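Local atomic coordinates of glutamine cyclotransferase (Zymomonas mobilis, PDB entry 3NOL), a protein that probably catalyses the cyclisation of N-terminal glutamine to pyroglutamate, as a calcium-containing bacterial glutaminyl cyclase built as a beta-propeller. Residues T41-E46 and E57-N62; Q79-G84 and F110-R115; V100-K105 and R121-D126. All coordinates share one frame; numbering follows the deposited sequence.

Contact 1: residues T41-E46 and E57-N62; sequences TKAFTE and ESTGLN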
ATOM      1  N   THR A  41     -10.694  -7.301 -11.071  1.00  8.04           N
ATOM      2  CA  THR A  41     -10.255  -6.451 -12.199  1.00  8.33           C
ATOM      3  C   THR A  41     -10.997  -5.118 -12.262  1.00  8.98           C
ATOM      4  O   THR A  41     -10.696  -4.281 -13.108  1.00  9.44           O
ATOM      5  CB  THR A  41     -10.384  -7.173 -13.573  1.00  8.79           C
ATOM      6  OG1 THR A  41     -11.720  -7.672 -13.736  1.00 10.02           O
ATOM      7  CG2 THR A  41      -9.380  -8.306 -13.697  1.00  8.35           C
ATOM      8  N   LYS A  42     -11.966  -4.918 -11.371  1.00  9.50           N
ATOM      9  CA  LYS A  42     -12.647  -3.640 -11.253  1.00 10.71           C
ATOM     10  C   LYS A  42     -12.140  -2.824 -10.050  1.00 10.47           C
ATOM     11  O   LYS A  42     -12.608  -1.711  -9.798  1.00 11.67           O
ATOM     12  CB  LYS A  42     -14.179  -3.852 -11.191  1.00 11.69           C
ATOM     13  CG  LYS A  42     -14.765  -4.387 -12.510  1.00 11.93           C
ATOM     14  CD  LYS A  42     -16.285  -4.343 -12.508  1.00 14.39           C
ATOM     15  CE  LYS A  42     -16.846  -4.727 -13.867  1.00 18.72           C
ATOM     16  NZ  LYS A  42     -16.454  -6.107 -14.268  1.00 23.46           N
ATOM     17  N   ALA A  43     -11.166  -3.374  -9.324  1.00  9.18           N
ATOM     18  CA  ALA A  43     -10.699  -2.780  -8.077  1.00  8.72           C
ATOM     19  C   ALA A  43      -9.498  -1.878  -8.324  1.00  8.13           C
ATOM     20  O   ALA A  43      -8.380  -2.382  -8.573  1.00  8.17           O
ATOM     21  CB  ALA A  43     -10.332  -3.884  -7.043  1.00  8.43           C
ATOM     22  N   PHE A  44      -9.727  -0.568  -8.200  1.00  7.30           N
ATOM     23  CA  PHE A  44      -8.639   0.429  -8.220  1.00  7.40           C
ATOM     24  C   PHE A  44      -7.934   0.472  -6.863  1.00  7.40           C
ATOM     25  O   PHE A  44      -8.286   1.278  -5.985  1.00  7.73           O
ATOM     26  CB  PHE A  44      -9.162   1.835  -8.544  1.00  7.42           C
ATOM     27  CG  PHE A  44      -9.670   2.000  -9.956  1.00  8.34           C
ATOM     28  CD1 PHE A  44     -11.031   1.825 -10.243  1.00  8.58           C
ATOM     29  CD2 PHE A  44      -8.790   2.372 -10.987  1.00  9.12           C
ATOM     30  CE1 PHE A  44     -11.517   2.027 -11.560  1.00  7.93           C
ATOM     31  CE2 PHE A  44      -9.258   2.543 -12.310  1.00  8.29           C
ATOM     32  CZ  PHE A  44     -10.619   2.378 -12.591  1.00  8.22           C
ATOM     33  N   THR A  45      -6.962  -0.404  -6.683  1.00  6.95           N
ATOM     34  CA  THR A  45      -6.286  -0.535  -5.394  1.00  7.13           C
ATOM     35  C   THR A  45      -5.608   0.761  -4.939  1.00  6.97           C
ATOM     36  O   THR A  45      -4.750   1.299  -5.672  1.00  6.89           O
ATOM     37  CB  THR A  45      -5.218  -1.658  -5.492  1.00  7.18           C
ATOM     38  OG1 THR A  45      -5.858  -2.866  -5.926  1.00  8.19           O
ATOM     39  CG2 THR A  45      -4.557  -1.878  -4.147  1.00  6.46           C
ATOM     40  N   GLU A  46      -5.984   1.265  -3.749  1.00  6.07           N
ATOM     41  CA  GLU A  46      -5.361   2.476  -3.164  1.00  6.93           C
ATOM     42  C   GLU A  46      -4.699   2.261  -1.777  1.00  6.47           C
ATOM     43  O   GLU A  46      -4.021   3.156  -1.233  1.00  6.87           O
ATOM     44  CB  GLU A  46      -6.382   3.607  -3.038  1.00  7.34           C
ATOM     45  CG  GLU A  46      -7.099   4.016  -4.338  1.00  7.44           C
ATOM     46  CD  GLU A  46      -6.165   4.649  -5.371  1.00  9.29           C
ATOM     47  OE1 GLU A  46      -4.955   4.802  -5.102  1.00 11.23           O
ATOM     48  OE2 GLU A  46      -6.651   5.027  -6.469  1.00 12.47           O
ATOM     49  N   GLU A  57      -8.124  -4.308   1.806  1.00  6.46           N
ATOM     50  CA  GLU A  57      -7.925  -3.470   0.638  1.00  6.75           C
ATOM     51  C   GLU A  57      -8.862  -2.271   0.647  1.00  6.77           C
ATOM     52  O   GLU A  57     -10.053  -2.402   0.952  1.00  7.54           O
ATOM     53  CB  GLU A  57      -8.151  -4.295  -0.628  1.00  6.35           C
ATOM     54  CG  GLU A  57      -7.596  -3.660  -1.919  1.00  7.59           C
ATOM     55  CD  GLU A  57      -7.774  -4.556  -3.165  1.00  8.57           C
ATOM     56  OE1 GLU A  57      -8.161  -5.740  -3.016  1.00 10.28           O
ATOM     57  OE2 GLU A  57      -7.497  -4.052  -4.278  1.00 11.44           O
ATOM     58  N   SER A  58      -8.284  -1.110   0.344  1.00  6.85           N
ATOM     59  CA  SER A  58      -9.020   0.110   0.085  1.00  6.85           C
ATOM     60  C   SER A  58      -9.070   0.215  -1.431  1.00  7.39           C
ATOM     61  O   SER A  58      -8.013   0.270  -2.091  1.00  7.44           O
ATOM     62  CB  SER A  58      -8.241   1.322   0.655  1.00  6.78           C
ATOM     63  OG  SER A  58      -8.805   2.533   0.212  1.00  7.36           O
ATOM     64  N   THR A  59     -10.291   0.235  -1.968  0.50  7.66           N
ATOM     65  CA  THR A  59     -10.538   0.192  -3.424  0.50  8.39           C
ATOM     66  C   THR A  59     -11.463   1.286  -3.900  0.50  8.83           C
ATOM     67  O   THR A  59     -12.464   1.605  -3.241  0.50  8.89           O
ATOM     68  CB  THR A  59     -11.199  -1.145  -3.896  0.50  8.16           C
ATOM     69  OG1 THR A  59     -12.451  -1.364  -3.223  0.50  7.96           O
ATOM     70  CG2 THR A  59     -10.285  -2.317  -3.684  0.50  9.21           C
ATOM     71  N   GLY A  60     -11.132   1.848  -5.058  1.00  9.05           N
ATOM     72  CA  GLY A  60     -12.072   2.663  -5.793  1.00 10.70           C
ATOM     73  C   GLY A  60     -12.817   1.633  -6.625  1.00 12.11           C
ATOM     74  O   GLY A  60     -12.233   0.612  -7.106  1.00 13.06           O
ATOM     75  N   LEU A  61     -14.127   1.819  -6.698  1.00 12.19           N
ATOM     76  CA  LEU A  61     -14.992   0.915  -7.440  1.00 12.24           C
ATOM     77  C   LEU A  61     -15.957   1.813  -8.152  1.00 12.64           C
ATOM     78  O   LEU A  61     -16.823   2.426  -7.501  1.00 12.88           O
ATOM     79  CB  LEU A  61     -15.740  -0.045  -6.486  1.00 12.75           C
ATOM     80  CG  LEU A  61     -14.859  -1.094  -5.792  1.00 12.36           C
ATOM     81  CD1 LEU A  61     -15.645  -1.857  -4.712  1.00 14.01           C
ATOM     82  CD2 LEU A  61     -14.267  -2.057  -6.836  1.00 14.86           C
ATOM     83  N   ASN A  62     -15.768   1.955  -9.463  1.00 12.65           N
ATOM     84  CA  ASN A  62     -16.713   2.730 -10.308  1.00 13.38           C
ATOM     85  C   ASN A  62     -17.273   4.027  -9.652  1.00 13.53           C
ATOM     86  O   ASN A  62     -18.520   4.198  -9.511  1.00 13.19           O
ATOM     87  CB  ASN A  62     -17.860   1.805 -10.766  1.00 13.26           C
ATOM     88  CG  ASN A  62     -18.723   2.428 -11.863  1.00 15.91           C
ATOM     89  OD1 ASN A  62     -18.300   3.370 -12.522  1.00 16.00           O
ATOM     90  ND2 ASN A  62     -19.922   1.881 -12.074  1.00 16.13           N
TER
HETATM   91  O   HOH W   1     -14.458  -0.232 -10.799  1.00 15.24           O

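Contact 2: residues Q79-G84 and F110-R115; sequences QQIELG and FVWNIR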
ATOM      1  N   GLN A  79     -16.213  -9.073   3.913  1.00  7.98           N
ATOM      2  CA  GLN A  79     -16.732  -7.941   4.683  1.00  7.93           C
ATOM      3  C   GLN A  79     -16.386  -6.679   3.918  1.00  7.33           C
ATOM      4  O   GLN A  79     -15.289  -6.575   3.392  1.00  7.07           O
ATOM      5  CB  GLN A  79     -16.025  -7.944   6.037  1.00  7.84           C
ATOM      6  CG  GLN A  79     -16.393  -6.842   6.986  1.00 12.26           C
ATOM      7  CD  GLN A  79     -15.532  -6.943   8.237  1.00 15.76           C
ATOM      8  OE1 GLN A  79     -14.345  -7.256   8.142  1.00 17.51           O
ATOM      9  NE2 GLN A  79     -16.121  -6.697   9.404  1.00 16.70           N
ATOM     10  N   GLN A  80     -17.311  -5.726   3.825  1.00  7.47           N
ATOM     11  CA  GLN A  80     -16.995  -4.500   3.093  1.00  7.55           C
ATOM     12  C   GLN A  80     -17.808  -3.346   3.638  1.00  8.21           C
ATOM     13  O   GLN A  80     -18.974  -3.545   3.988  1.00  7.22           O
ATOM     14  CB  GLN A  80     -17.330  -4.697   1.610  1.00  8.69           C
ATOM     15  CG  GLN A  80     -16.860  -3.562   0.685  1.00  9.37           C
ATOM     16  CD  GLN A  80     -16.995  -3.951  -0.776  1.00 10.94           C
ATOM     17  OE1 GLN A  80     -16.549  -5.049  -1.182  1.00 13.72           O
ATOM     18  NE2 GLN A  80     -17.591  -3.058  -1.592  1.00 10.91           N
ATOM     19  N   ILE A  81     -17.186  -2.166   3.700  1.00  6.97           N
ATOM     20  CA  ILE A  81     -17.914  -0.899   3.923  1.00  8.12           C
ATOM     21  C   ILE A  81     -17.699   0.007   2.722  1.00  8.74           C
ATOM     22  O   ILE A  81     -16.641  -0.051   2.078  1.00  8.26           O
ATOM     23  CB  ILE A  81     -17.542  -0.197   5.272  1.00  7.98           C
ATOM     24  CG1 ILE A  81     -16.046   0.169   5.353  1.00  8.05           C
ATOM     25  CG2 ILE A  81     -18.020  -1.058   6.462  1.00  7.17           C
ATOM     26  CD1 ILE A  81     -15.652   1.091   6.522  1.00  8.57           C
ATOM     27  N   GLU A  82     -18.718   0.797   2.401  1.00  8.28           N
ATOM     28  CA  GLU A  82     -18.637   1.767   1.342  1.00  9.21           C
ATOM     29  C   GLU A  82     -18.633   3.147   2.001  1.00  9.10           C
ATOM     30  O   GLU A  82     -19.548   3.491   2.763  1.00  8.75           O
ATOM     31  CB  GLU A  82     -19.848   1.616   0.410  1.00  8.34           C
ATOM     32  CG  GLU A  82     -19.811   2.589  -0.744  1.00  9.44           C
ATOM     33  CD  GLU A  82     -20.933   2.400  -1.764  1.00 10.06           C
ATOM     34  OE1 GLU A  82     -21.774   1.472  -1.616  1.00 11.19           O
ATOM     35  OE2 GLU A  82     -20.963   3.215  -2.722  1.00  9.14           O
ATOM     36  N   LEU A  83     -17.608   3.939   1.707  1.00 10.04           N
ATOM     37  CA  LEU A  83     -17.496   5.269   2.289  1.00 10.86           C
ATOM     38  C   LEU A  83     -18.559   6.201   1.721  1.00 11.58           C
ATOM     39  O   LEU A  83     -19.008   6.015   0.590  1.00 11.28           O
ATOM     40  CB  LEU A  83     -16.105   5.857   2.034  1.00 11.42           C
ATOM     41  CG  LEU A  83     -14.916   5.100   2.649  1.00 11.90           C
ATOM     42  CD1 LEU A  83     -13.719   6.040   2.711  1.00 12.02           C
ATOM     43  CD2 LEU A  83     -15.222   4.525   4.023  1.00 15.15           C
ATOM     44  N   GLY A  84     -18.956   7.191   2.516  1.00 12.62           N
ATOM     45  CA  GLY A  84     -19.886   8.225   2.033  1.00 13.99           C
ATOM     46  C   GLY A  84     -19.433   8.851   0.720  1.00 14.89           C
ATOM     47  O   GLY A  84     -18.236   8.962   0.439  1.00 14.85           O
ATOM     48  N   PHE A 110      -9.722   8.454   8.733  1.00  8.77           N
ATOM     49  CA  PHE A 110     -10.701   7.772   9.576  1.00  8.38           C
ATOM     50  C   PHE A 110     -10.019   6.678  10.354  1.00  7.96           C
ATOM     51  O   PHE A 110      -8.949   6.219   9.965  1.00  8.43           O
ATOM     52  CB  PHE A 110     -11.821   7.156   8.719  1.00  8.80           C
ATOM     53  CG  PHE A 110     -12.605   8.177   7.933  1.00 10.05           C
ATOM     54  CD1 PHE A 110     -12.436   8.295   6.554  1.00 11.26           C
ATOM     55  CD2 PHE A 110     -13.499   9.032   8.590  1.00 12.49           C
ATOM     56  CE1 PHE A 110     -13.176   9.251   5.821  1.00 11.91           C
ATOM     57  CE2 PHE A 110     -14.234   9.997   7.887  1.00 13.12           C
ATOM     58  CZ  PHE A 110     -14.061  10.121   6.496  1.00 12.32           C
ATOM     59  N   VAL A 111     -10.647   6.278  11.456  1.00  7.08           N
ATOM     60  CA  VAL A 111     -10.230   5.107  12.192  1.00  7.51           C
ATOM     61  C   VAL A 111     -11.458   4.229  12.370  1.00  8.36           C
ATOM     62  O   VAL A 111     -12.511   4.722  12.785  1.00  7.55           O
ATOM     63  CB  VAL A 111      -9.660   5.452  13.601  1.00  7.32           C
ATOM     64  CG1 VAL A 111      -9.201   4.160  14.288  1.00  7.84           C
ATOM     65  CG2 VAL A 111      -8.503   6.489  13.510  1.00  7.74           C
ATOM     66  N   TRP A 112     -11.313   2.952  12.004  1.00  8.35           N
ATOM     67  CA  TRP A 112     -12.377   1.948  12.189  1.00  8.69           C
ATOM     68  C   TRP A 112     -11.933   0.825  13.124  1.00  8.89           C
ATOM     69  O   TRP A 112     -10.739   0.437  13.153  1.00  8.33           O
ATOM     70  CB  TRP A 112     -12.810   1.355  10.826  1.00  8.94           C
ATOM     71  CG  TRP A 112     -13.208   2.358   9.740  1.00  9.28           C
ATOM     72  CD1 TRP A 112     -14.467   2.880   9.510  1.00 10.37           C
ATOM     73  CD2 TRP A 112     -12.371   2.861   8.684  1.00  9.45           C
ATOM     74  NE1 TRP A 112     -14.444   3.702   8.398  1.00 11.81           N
ATOM     75  CE2 TRP A 112     -13.172   3.719   7.882  1.00 10.08           C
ATOM     76  CE3 TRP A 112     -11.014   2.690   8.353  1.00 10.50           C
ATOM     77  CZ2 TRP A 112     -12.658   4.406   6.763  1.00  9.85           C
ATOM     78  CZ3 TRP A 112     -10.500   3.370   7.245  1.00 10.68           C
ATOM     79  CH2 TRP A 112     -11.332   4.211   6.450  1.00  9.62           C
ATOM     80  N   ASN A 113     -12.886   0.303  13.903  1.00  9.57           N
ATOM     81  CA  ASN A 113     -12.642  -0.947  14.622  1.00 10.75           C
ATOM     82  C   ASN A 113     -12.505  -2.080  13.615  1.00 11.51           C
ATOM     83  O   ASN A 113     -13.311  -2.201  12.695  1.00 11.54           O
ATOM     84  CB  ASN A 113     -13.780  -1.259  15.600  1.00 11.29           C
ATOM     85  CG  ASN A 113     -13.798  -0.341  16.819  1.00 12.89           C
ATOM     86  OD1 ASN A 113     -14.817  -0.256  17.512  1.00 18.40           O
ATOM     87  ND2 ASN A 113     -12.698   0.339  17.089  1.00 11.65           N
ATOM     88  N   ILE A 114     -11.496  -2.929  13.783  1.00 12.38           N
ATOM     89  CA  ILE A 114     -11.271  -3.987  12.799  1.00 13.95           C
ATOM     90  C   ILE A 114     -12.392  -5.050  12.754  1.00 13.31           C
ATOM     91  O   ILE A 114     -12.681  -5.586  11.676  1.00 13.47           O
ATOM     92  CB  ILE A 114      -9.837  -4.618  12.880  1.00 14.76           C
ATOM     93  CG1 ILE A 114      -9.512  -5.319  11.550  1.00 16.94           C
ATOM     94  CG2 ILE A 114      -9.729  -5.541  14.071  1.00 16.30           C
ATOM     95  CD1 ILE A 114      -8.029  -5.382  11.197  1.00 20.00           C
ATOM     96  N   ARG A 115     -13.026  -5.340  13.896  1.00 12.69           N
ATOM     97  CA  ARG A 115     -14.028  -6.427  13.954  1.00 13.21           C
ATOM     98  C   ARG A 115     -15.183  -6.247  12.947  1.00 12.61           C
ATOM     99  O   ARG A 115     -15.461  -7.163  12.171  1.00 11.71           O
ATOM    100  CB  ARG A 115     -14.589  -6.660  15.372  1.00 12.69           C
ATOM    101  CG  ARG A 115     -15.545  -7.857  15.413  1.00 14.32           C
ATOM    102  CD  ARG A 115     -16.265  -8.108  16.740  1.00 15.09           C
ATOM    103  NE  ARG A 115     -17.050  -9.345  16.633  1.00 18.85           N
ATOM    104  CZ  ARG A 115     -18.086  -9.666  17.413  1.00 21.75           C
ATOM    105  NH1 ARG A 115     -18.726 -10.825  17.230  1.00 22.67           N
ATOM    106  NH2 ARG A 115     -18.498  -8.821  18.364  1.00 22.34           N
TER
HETATM  107  O   HOH W   2     -12.312  -7.253   9.709  1.00 10.99           O

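Contact 3: residues V100-K105 and R121-D126; sequences VGLTWK and RSFNYD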
ATOM      1  N   VAL A 100      -6.728   2.308  10.114  1.00  7.74           N
ATOM      2  CA  VAL A 100      -6.651   3.746   9.889  1.00  7.20           C
ATOM      3  C   VAL A 100      -6.603   3.963   8.371  1.00  7.29           C
ATOM      4  O   VAL A 100      -5.945   3.199   7.638  1.00  6.34           O
ATOM      5  CB  VAL A 100      -5.390   4.358  10.546  1.00  8.03           C
ATOM      6  CG1 VAL A 100      -5.363   5.867  10.328  1.00  8.30           C
ATOM      7  CG2 VAL A 100      -5.306   3.988  12.056  1.00  7.88           C
ATOM      8  N   GLY A 101      -7.334   4.961   7.903  1.00  6.89           N
ATOM      9  CA  GLY A 101      -7.470   5.210   6.469  1.00  7.27           C
ATOM     10  C   GLY A 101      -7.263   6.688   6.137  1.00  7.72           C
ATOM     11  O   GLY A 101      -7.662   7.573   6.915  1.00  7.16           O
ATOM     12  N   LEU A 102      -6.660   6.935   4.969  1.00  7.10           N
ATOM     13  CA  LEU A 102      -6.517   8.267   4.380  1.00  7.22           C
ATOM     14  C   LEU A 102      -7.589   8.532   3.316  1.00  7.58           C
ATOM     15  O   LEU A 102      -8.339   7.627   2.938  1.00  7.00           O
ATOM     16  CB  LEU A 102      -5.124   8.392   3.751  1.00  6.59           C
ATOM     17  CG  LEU A 102      -3.958   8.038   4.709  1.00  6.37           C
ATOM     18  CD1 LEU A 102      -2.635   8.159   3.950  1.00  9.62           C
ATOM     19  CD2 LEU A 102      -4.002   8.905   5.998  1.00  7.75           C
ATOM     20  N   THR A 103      -7.667   9.778   2.853  1.00  7.94           N
ATOM     21  CA  THR A 103      -8.620  10.142   1.779  1.00  9.01           C
ATOM     22  C   THR A 103      -7.901  10.872   0.639  1.00 10.20           C
ATOM     23  O   THR A 103      -6.781  11.358   0.816  1.00 10.57           O
ATOM     24  CB  THR A 103      -9.782  11.028   2.270  1.00  9.18           C
ATOM     25  OG1 THR A 103      -9.240  12.219   2.826  1.00  7.69           O
ATOM     26  CG2 THR A 103     -10.661  10.286   3.343  1.00  9.46           C
ATOM     27  N   TRP A 104      -8.579  10.956  -0.507  1.00 11.82           N
ATOM     28  CA  TRP A 104      -8.007  11.471  -1.747  1.00 13.86           C
ATOM     29  C   TRP A 104      -7.782  12.990  -1.662  1.00 15.11           C
ATOM     30  O   TRP A 104      -6.652  13.459  -1.777  1.00 16.41           O
ATOM     31  CB  TRP A 104      -8.927  11.120  -2.923  1.00 14.48           C
ATOM     32  CG  TRP A 104      -8.328  11.370  -4.287  1.00 14.69           C
ATOM     33  CD1 TRP A 104      -7.040  11.155  -4.677  1.00 15.51           C
ATOM     34  CD2 TRP A 104      -9.026  11.848  -5.443  1.00 13.73           C
ATOM     35  NE1 TRP A 104      -6.885  11.477  -6.009  1.00 15.09           N
ATOM     36  CE2 TRP A 104      -8.092  11.905  -6.501  1.00 14.79           C
ATOM     37  CE3 TRP A 104     -10.352  12.236  -5.684  1.00 14.54           C
ATOM     38  CZ2 TRP A 104      -8.438  12.335  -7.780  1.00 15.24           C
ATOM     39  CZ3 TRP A 104     -10.699  12.664  -6.967  1.00 15.62           C
ATOM     40  CH2 TRP A 104      -9.740  12.711  -7.992  1.00 15.60           C
ATOM     41  N   LYS A 105      -8.862  13.729  -1.420  1.00 15.90           N
ATOM     42  CA  LYS A 105      -8.828  15.191  -1.433  1.00 16.74           C
ATOM     43  C   LYS A 105      -9.455  15.854  -0.192  1.00 16.63           C
ATOM     44  O   LYS A 105      -9.570  17.084  -0.136  1.00 16.86           O
ATOM     45  CB  LYS A 105      -9.543  15.694  -2.688  1.00 16.87           C
ATOM     46  CG  LYS A 105      -8.895  15.285  -4.001  1.00 19.87           C
ATOM     47  CD  LYS A 105      -7.391  15.549  -4.008  1.00 21.07           C
ATOM     48  CE  LYS A 105      -6.975  16.262  -5.280  1.00 24.41           C
ATOM     49  NZ  LYS A 105      -7.655  15.716  -6.468  1.00 26.86           N
ATOM     50  N   ARG A 121     -13.492   7.304  14.721  1.00 10.13           N
ATOM     51  CA  ARG A 121     -12.790   8.586  14.757  1.00  9.88           C
ATOM     52  C   ARG A 121     -12.582   9.123  13.345  1.00 10.57           C
ATOM     53  O   ARG A 121     -12.494   8.348  12.380  1.00 10.13           O
ATOM     54  CB  ARG A 121     -11.439   8.405  15.459  1.00  9.21           C
ATOM     55  CG  ARG A 121     -10.614   9.651  15.696  1.00  9.65           C
ATOM     56  CD  ARG A 121      -9.350   9.252  16.429  1.00 10.31           C
ATOM     57  NE  ARG A 121      -8.499  10.409  16.711  1.00 12.28           N
ATOM     58  CZ  ARG A 121      -7.307  10.337  17.308  1.00 12.33           C
ATOM     59  NH1 ARG A 121      -6.809   9.165  17.689  1.00 11.95           N
ATOM     60  NH2 ARG A 121      -6.611  11.449  17.535  1.00 12.04           N
ATOM     61  N   SER A 122     -12.557  10.454  13.247  1.00 11.02           N
ATOM     62  CA  SER A 122     -11.984  11.140  12.093  1.00 11.48           C
ATOM     63  C   SER A 122     -10.882  12.071  12.586  1.00 11.27           C
ATOM     64  O   SER A 122     -10.959  12.618  13.697  1.00 10.59           O
ATOM     65  CB  SER A 122     -13.036  11.942  11.317  1.00 12.09           C
ATOM     66  OG  SER A 122     -12.471  12.419  10.096  1.00 15.99           O
ATOM     67  N   PHE A 123      -9.858  12.255  11.761  1.00 10.69           N
ATOM     68  CA  PHE A 123      -8.754  13.128  12.126  1.00 10.57           C
ATOM     69  C   PHE A 123      -8.304  13.930  10.912  1.00 11.70           C
ATOM     70  O   PHE A 123      -8.412  13.443   9.777  1.00 11.18           O
ATOM     71  CB  PHE A 123      -7.586  12.321  12.725  1.00 10.73           C
ATOM     72  CG  PHE A 123      -6.912  11.373  11.754  1.00 10.49           C
ATOM     73  CD1 PHE A 123      -5.709  11.740  11.120  1.00 11.02           C
ATOM     74  CD2 PHE A 123      -7.485  10.124  11.455  1.00 10.41           C
ATOM     75  CE1 PHE A 123      -5.078  10.856  10.227  1.00  9.49           C
ATOM     76  CE2 PHE A 123      -6.852   9.222  10.569  1.00 10.26           C
ATOM     77  CZ  PHE A 123      -5.655   9.601   9.950  1.00 11.60           C
ATOM     78  N   ASN A 124      -7.809  15.140  11.154  1.00 11.39           N
ATOM     79  CA  ASN A 124      -7.287  15.968  10.064  1.00 12.24           C
ATOM     80  C   ASN A 124      -5.791  15.750   9.871  1.00 12.12           C
ATOM     81  O   ASN A 124      -5.072  15.390  10.806  1.00 12.62           O
ATOM     82  CB  ASN A 124      -7.574  17.459  10.286  1.00 13.74           C
ATOM     83  CG  ASN A 124      -9.043  17.795  10.177  1.00 17.06           C
ATOM     84  OD1 ASN A 124      -9.829  17.074   9.536  1.00 21.46           O
ATOM     85  ND2 ASN A 124      -9.437  18.887  10.821  1.00 20.67           N
ATOM     86  N   TYR A 125      -5.334  15.953   8.646  1.00 11.12           N
ATOM     87  CA  TYR A 125      -3.905  15.992   8.371  1.00 10.97           C
ATOM     88  C   TYR A 125      -3.595  17.048   7.304  1.00 10.79           C
ATOM     89  O   TYR A 125      -4.487  17.538   6.590  1.00 10.36           O
ATOM     90  CB  TYR A 125      -3.360  14.597   7.982  1.00 10.48           C
ATOM     91  CG  TYR A 125      -4.068  13.938   6.804  1.00  9.57           C
ATOM     92  CD1 TYR A 125      -4.936  12.867   6.998  1.00 10.53           C
ATOM     93  CD2 TYR A 125      -3.862  14.393   5.487  1.00  8.48           C
ATOM     94  CE1 TYR A 125      -5.580  12.263   5.926  1.00  8.91           C
ATOM     95  CE2 TYR A 125      -4.512  13.793   4.396  1.00  8.81           C
ATOM     96  CZ  TYR A 125      -5.372  12.730   4.626  1.00  8.95           C
ATOM     97  OH  TYR A 125      -6.023  12.122   3.558  1.00  8.54           O
ATOM     98  N   ASP A 126      -2.312  17.355   7.194  1.00 10.98           N
ATOM     99  CA  ASP A 126      -1.791  18.337   6.265  1.00 11.01           C
ATOM    100  C   ASP A 126      -1.700  17.759   4.836  1.00 10.91           C
ATOM    101  O   ASP A 126      -1.312  16.598   4.632  1.00 10.43           O
ATOM    102  CB  ASP A 126      -0.424  18.796   6.765  1.00 11.29           C
ATOM    103  CG  ASP A 126       0.122  19.964   5.984  1.00 13.71           C
ATOM    104  OD1 ASP A 126      -0.646  20.932   5.763  1.00 12.54           O
ATOM    105  OD2 ASP A 126       1.326  19.910   5.626  1.00 14.97           O
TER

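Contact 1: residues T41-E46 and E57-N62
F44 and G60 form an antiparallel hydrogen-bonded pair: F44 N donates to G60 O at 3.0 Å, and G60 N returns a bond to F44 O, also 3.0 Å, with a nearly straight N-H...O angle of 173°. F44 O additionally receives a CA-H...O contact from T59 CA at 3.6 Å. Farther along the hairpin of strands 44-51 and 54-61, E46 N reaches S58 O at 2.8 Å. T45 and T59 lie between as a non-hydrogen-bonded pair, whose backbones look outward: T45 O accepts from N228 ND2, and T59 bonds to S66 of strand 64-70. Where direct pairing stops, a water donates to K42 O at 2.6 Å and accepts from N62 N at 2.9 Å.

On the face of T45 and T59, E57 sends its carboxylate across: CG is anti to the backbone N (chi1 -164°) and the chain beyond is extended, which carries the carboxylate to T45; the two side chains cross at about a right angle. T45 OG1 donates to E57 OE2 at 2.6 Å, nearly along the C-O axis. Beside it, A43 CB packs on T59 CG2 at 3.7 Å. The carboxylate of E46 instead leads away to a salt bridge with K244, and S58 OG bonds to E90 O. Because H39 NE2 also bonds to E57 OE2, two groups grip one buried oxygen, which probably restrains the carboxylate and ties the loop holding H39 to strand 54-61.

Contact 2: residues Q79-G84 and F110-R115
Q79 NE2 donates to R115 O at 2.9 Å with an N-H...O angle of 151°, the one direct hydrogen bond between 79-84 and 110-115. The acceptor lies close to the amide plane of Q79, whereas the nitrogen is tilted out of the plane of the R115 carbonyl. The other end of the same amide is used too: one water donates to Q79 OE1 at 2.6 Å and to I114 O at 2.6 Å, so both ends of the amide are fastened to successive carbonyls and its rotation should be fixed. A fully extended side chain, with CG anti to the backbone N (chi1 179°), is what spans the gap.

The chemistry turns apolar around W112. I81 CD1 sits over one face of the indole, 3.7 Å from the centroid of the five-membered ring and 24° off its normal, a CH-pi contact whose nearest ring atom is W112 NE1, 3.4 Å from I81 CD1. F110 CB, from the same strand as W112, lies against the opposite face, so each face is covered off centre, over a different ring. L83 CD2 approaches the six-membered ring obliquely, 3.8 Å from W112 CZ2. L117 touches both Q79 and I81. Strand 77-82 is outermost in its four-stranded sheet and strand 108-113 belongs to the next sheet in the chain; such side-chain packing between consecutive sheets is the blade-to-blade interface of a beta-propeller.

Contact 3: residues V100-K105 and R121-D126
Strands 100-103 and 121-124 run the same way with their axes 48° apart and no closer than 9.0 Å, a separation too wide for backbone pairing. They are the second and fourth strands of one antiparallel propeller blade, with strand 108-113 between them, and their side chains meet across one face of that middle strand.

V100 CG1 reaches the F123 ring at CE2, 3.7 Å away, the two side chains crossing at about a right angle. F123 CG lies between its own backbone N and carbonyl carbon (chi1 66°), which swings the ring inward along the blade so that its end comes nearer strand 98-103; G101 O, probably bonded to F110 N, passes F123 CE2 at 4.1 Å. L102 CD2 bridges the two aromatic residues: it is 3.7 Å from Y125 CE1 but a looser 4.3 Å from F123 CZ, oblique to both rings. M141 of strand 139-141, in the following blade, touches L102 and Y125, and L139 and L132 touch V100, so this face is also where the next blade packs.

The polar end of Y125 reaches the end of strand 98-103. T103 OG1, which bonds to L108 O, lies 3.3 Å from Y125 OH. The hydroxyl is also met from the backbone: T103 N, near the plane of the tyrosine ring at its edge, donates to Y125 OH at 2.9 Å with an N-H...O angle of 165°.

Contact 1 is the most central, its centre about 12 Å from the centre of the chain, and the only one made by paired neighbouring strands; its bonds are mainly backbone ones, with a buried carboxylate added. Contacts 2 and 3, centred about 17 and 15 Å out, are carried by side chains, each adding one side-chain-to-backbone hydrogen bond. Contact 2 is partly buried and joins two blades, mixing an amide clasp with indole packing, whereas contact 3 is buried and spans a single blade through aromatic rings. Strand 108-113 links these two: F110 N lies 2.9 Å from G101 O, and V111 N 2.9 Å from R121 O. Contacts 1 and 2 share one sheet, at its inner and outer sides.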